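Local coordinates for uncharacterized protein (Thermotoga maritima, PDB 2EWR) that is uncharacterised but probably acts as a nucleotidyltransferase of the aminoglycoside adenylyltransferase family, with a polymerase-beta-like fold, at residues Asp27-Glu32 against Glu69-Glu74. Numbering follows the deposited sequence.
Sequences DRLKNE and ERIFSE. With EDO (1,2-ethanediol), chain E.
R28 reaches from helix 16-29 to the C-terminal end of helix 62-71, joining two helices of the putative nucleotidyltransferase domain. Its CB sits against I71 CG2 and, 3.6 Å away, against F72 CZ. CG passes F72 CE1. Rotation about CB-CG (chi2 -149°) bends the chain, and CD comes to lie 3.6 Å from I71 O. The guanidinium then grips the E74 carboxylate end-on in a salt bridge, NH1 to OE1 at 3.0 Å and NH2 to OE2 at 2.8 Å. Its plane is 41° from that of the carboxylate. With an alanine in its place, E74 would probably lose this charge partner, the I71 carbonyl this donor, and F72 CE1 its cover from CG and CD. Deeper in, L29 CG meets the F72 ring at its edge, 3.9 Å from CE2. I71 CD1 touches both L29 CD2 and E32 CG. At the outer side E32 and R70 are linked through two waters, with weak bonds on the arginine side; R70 also forms a salt bridge with E67. R28 NH1 serves two acceptors: besides E74 OE1, it donates to I71 O at 2.9 Å, in the carbonyl plane, with a bent N-H...O angle of 141°.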
ATOM      1  N   ASP A  27      -8.960   3.000 -12.468  1.00  3.99           N
ATOM      2  CA  ASP A  27      -9.288   2.966 -13.867  1.00  5.58           C
ATOM      3  C   ASP A  27      -8.076   2.657 -14.733  1.00  4.70           C
ATOM      4  O   ASP A  27      -8.198   2.012 -15.776  1.00  6.60           O
ATOM      5  CB  ASP A  27      -9.963   4.250 -14.310  1.00  5.18           C
ATOM      6  CG  ASP A  27     -11.434   4.271 -14.008  1.00  6.30           C
ATOM      7  OD1 ASP A  27     -12.035   3.221 -13.636  1.00  7.68           O
ATOM      8  OD2 ASP A  27     -12.030   5.385 -14.156  1.00 10.45           O
ATOM      9  N   ARG A  28      -6.908   3.158 -14.348  1.00  3.38           N
ATOM     10  CA  ARG A  28      -5.693   2.845 -15.122  1.00  3.83           C
ATOM     11  C   ARG A  28      -5.079   1.486 -14.865  1.00  4.91           C
ATOM     12  O   ARG A  28      -4.289   0.998 -15.674  1.00  6.24           O
ATOM     13  CB  ARG A  28      -4.648   3.920 -14.922  1.00  4.99           C
ATOM     14  CG  ARG A  28      -5.062   5.231 -15.543  1.00  7.90           C
ATOM     15  CD  ARG A  28      -3.892   5.989 -16.008  1.00  6.58           C
ATOM     16  NE  ARG A  28      -4.328   7.262 -16.593  1.00  6.07           N
ATOM     17  CZ  ARG A  28      -3.501   8.262 -16.904  1.00  7.98           C
ATOM     18  NH1 ARG A  28      -2.197   8.153 -16.720  1.00  4.81           N
ATOM     19  NH2 ARG A  28      -4.009   9.381 -17.418  1.00  7.68           N
ATOM     20  N   LEU A  29      -5.337   0.886 -13.687  1.00  4.02           N
ATOM     21  CA  LEU A  29      -4.755  -0.406 -13.374  1.00  3.76           C
ATOM     22  C   LEU A  29      -5.679  -1.601 -13.579  1.00  3.29           C
ATOM     23  O   LEU A  29      -5.180  -2.739 -13.658  1.00  4.26           O
ATOM     24  CB  LEU A  29      -4.279  -0.432 -11.928  1.00  4.50           C
ATOM     25  CG  LEU A  29      -3.073   0.469 -11.662  1.00  5.70           C
ATOM     26  CD1 LEU A  29      -2.668   0.397 -10.185  1.00  5.28           C
ATOM     27  CD2 LEU A  29      -1.919   0.091 -12.569  1.00  7.88           C
ATOM     28  N   LYS A  30      -6.994  -1.371 -13.598  1.00  4.62           N
ATOM     29  CA  LYS A  30      -7.977  -2.464 -13.523  1.00  2.65           C
ATOM     30  C   LYS A  30      -7.884  -3.461 -14.685  1.00  4.62           C
ATOM     31  O   LYS A  30      -8.331  -4.584 -14.528  1.00  4.92           O
ATOM     32  CB  LYS A  30      -9.385  -1.900 -13.366  1.00  4.49           C
ATOM     33  CG  LYS A  30      -9.878  -1.185 -14.586  1.00  6.35           C
ATOM     34  CD  LYS A  30     -11.138  -0.441 -14.321  1.00  6.38           C
ATOM     35  CE  LYS A  30     -11.579   0.333 -15.546  1.00  5.52           C
ATOM     36  NZ  LYS A  30     -12.831   1.174 -15.313  1.00  8.45           N
ATOM     37  N   ASN A  31      -7.403  -3.032 -15.853  1.00  3.48           N
ATOM     38  CA  ASN A  31      -7.228  -3.950 -16.983  1.00  3.99           C
ATOM     39  C   ASN A  31      -5.763  -4.111 -17.423  1.00  4.21           C
ATOM     40  O   ASN A  31      -5.460  -4.530 -18.548  1.00  6.86           O
ATOM     41  CB  ASN A  31      -8.123  -3.528 -18.121  1.00  3.79           C
ATOM     42  CG  ASN A  31      -9.555  -3.825 -17.847  1.00  2.20           C
ATOM     43  OD1 ASN A  31      -9.896  -4.973 -17.574  1.00  4.21           O
ATOM     44  ND2 ASN A  31     -10.418  -2.791 -17.890  1.00  4.96           N
ATOM     45  N   GLU A  32      -4.851  -3.788 -16.510  1.00  3.36           N
ATOM     46  CA  GLU A  32      -3.423  -3.985 -16.718  1.00  4.07           C
ATOM     47  C   GLU A  32      -2.912  -5.144 -15.849  1.00  3.97           C
ATOM     48  O   GLU A  32      -3.428  -5.406 -14.756  1.00  4.29           O
ATOM     49  CB  GLU A  32      -2.643  -2.702 -16.383  1.00  4.85           C
ATOM     50  CG  GLU A  32      -2.988  -1.505 -17.248  1.00  5.98           C
ATOM     51  CD  GLU A  32      -2.518  -1.636 -18.688  1.00 20.74           C
ATOM     52  OE1 GLU A  32      -1.498  -2.324 -18.933  1.00 13.43           O
ATOM     53  OE2 GLU A  32      -3.182  -1.059 -19.581  1.00 23.40           O
ATOM     54  N   GLU A  69       4.696   3.371 -12.687  1.00  6.82           N
ATOM     55  CA  GLU A  69       5.306   4.640 -13.095  1.00  8.49           C
ATOM     56  C   GLU A  69       4.970   4.996 -14.549  1.00  7.96           C
ATOM     57  O   GLU A  69       4.564   6.105 -14.860  1.00  9.10           O
ATOM     58  CB  GLU A  69       6.822   4.619 -12.919  1.00  9.76           C
ATOM     59  CG  GLU A  69       7.433   5.964 -13.363  1.00 13.08           C
ATOM     60  CD  GLU A  69       8.944   6.015 -13.426  1.00 16.25           C
ATOM     61  OE1 GLU A  69       9.619   5.276 -12.708  1.00 13.29           O
ATOM     62  OE2 GLU A  69       9.456   6.852 -14.229  1.00 23.53           O
ATOM     63  N   ARG A  70       5.099   4.027 -15.434  1.00  7.19           N
ATOM     64  CA  ARG A  70       4.807   4.234 -16.853  1.00  6.54           C
ATOM     65  C   ARG A  70       3.326   4.589 -17.049  1.00  7.68           C
ATOM     66  O   ARG A  70       2.957   5.520 -17.813  1.00  7.47           O
ATOM     67  CB  ARG A  70       5.189   2.993 -17.656  1.00  7.10           C
ATOM     68  CG  ARG A  70       4.920   3.141 -19.136  1.00 13.08           C
ATOM     69  CD  ARG A  70       5.078   1.826 -19.881  1.00 13.36           C
ATOM     70  NE  ARG A  70       4.123   0.779 -19.501  1.00 13.77           N
ATOM     71  CZ  ARG A  70       2.831   0.756 -19.819  1.00 24.46           C
ATOM     72  NH1 ARG A  70       2.282   1.734 -20.511  1.00 32.17           N
ATOM     73  NH2 ARG A  70       2.086  -0.259 -19.421  1.00 29.55           N
ATOM     74  N   ILE A  71       2.472   3.796 -16.416  1.00  5.11           N
ATOM     75  CA  ILE A  71       1.016   3.965 -16.577  1.00  5.11           C
ATOM     76  C   ILE A  71       0.548   5.337 -16.122  1.00  6.79           C
ATOM     77  O   ILE A  71      -0.393   5.902 -16.715  1.00  6.65           O
ATOM     78  CB  ILE A  71       0.233   2.816 -15.871  1.00  4.82           C
ATOM     79  CG1 ILE A  71       0.520   1.498 -16.626  1.00  5.00           C
ATOM     80  CG2 ILE A  71      -1.249   3.137 -15.775  1.00  5.80           C
ATOM     81  CD1 ILE A  71       0.186   0.262 -15.822  1.00  7.77           C
ATOM     82  N   PHE A  72       1.185   5.851 -15.060  1.00  6.79           N
ATOM     83  CA  PHE A  72       0.842   7.143 -14.473  1.00  5.76           C
ATOM     84  C   PHE A  72       1.917   8.183 -14.747  1.00  5.56           C
ATOM     85  O   PHE A  72       2.191   9.057 -13.915  1.00  5.87           O
ATOM     86  CB  PHE A  72       0.642   6.979 -12.971  1.00  4.50           C
ATOM     87  CG  PHE A  72      -0.547   6.146 -12.629  1.00  4.87           C
ATOM     88  CD1 PHE A  72      -1.788   6.716 -12.530  1.00  6.63           C
ATOM     89  CD2 PHE A  72      -0.421   4.793 -12.385  1.00  5.26           C
ATOM     90  CE1 PHE A  72      -2.906   5.923 -12.233  1.00 10.12           C
ATOM     91  CE2 PHE A  72      -1.507   4.021 -12.057  1.00  5.69           C
ATOM     92  CZ  PHE A  72      -2.731   4.567 -11.980  1.00  7.07           C
ATOM     93  N   SER A  73       2.531   8.080 -15.925  1.00  6.57           N
ATOM     94  CA  SER A  73       3.744   8.827 -16.173  1.00  6.98           C
ATOM     95  C   SER A  73       3.597  10.343 -15.977  1.00  6.55           C
ATOM     96  O   SER A  73       4.548  10.978 -15.469  1.00  8.80           O
ATOM     97  CB  SER A  73       4.330   8.491 -17.545  1.00 10.96           C
ATOM     98  OG  SER A  73       3.531   9.006 -18.585  1.00 10.65           O
ATOM     99  N   GLU A  74       2.441  10.918 -16.326  1.00  6.17           N
ATOM    100  CA  GLU A  74       2.262  12.373 -16.203  1.00  6.98           C
ATOM    101  C   GLU A  74       2.135  12.884 -14.789  1.00  5.90           C
ATOM    102  O   GLU A  74       2.166  14.092 -14.583  1.00  9.97           O
ATOM    103  CB  GLU A  74       1.087  12.914 -17.031  1.00  7.84           C
ATOM    104  CG  GLU A  74      -0.300  12.564 -16.557  1.00  7.87           C
ATOM    105  CD  GLU A  74      -0.891  11.305 -17.188  1.00  8.97           C
ATOM    106  OE1 GLU A  74      -0.170  10.301 -17.245  1.00 10.64           O
ATOM    107  OE2 GLU A  74      -2.072  11.359 -17.624  1.00 11.37           O
TER
HETATM  108  C1  EDO E 162      -7.993  -5.679 -10.519  1.00 35.73           C
HETATM  109  O1  EDO E 162      -8.650  -5.202 -11.703  1.00 30.60           O
HETATM  110  C2  EDO E 162      -8.507  -5.034  -9.236  1.00 32.01           C
HETATM  111  O2  EDO E 162      -9.187  -6.015  -8.423  1.00 24.64           O
HETATM  112  O   HOH W   1      -0.200  -1.836 -20.967  1.00 40.34           O
HETATM  113  O   HOH W   2      -0.889   0.723 -20.928  1.00 40.82           O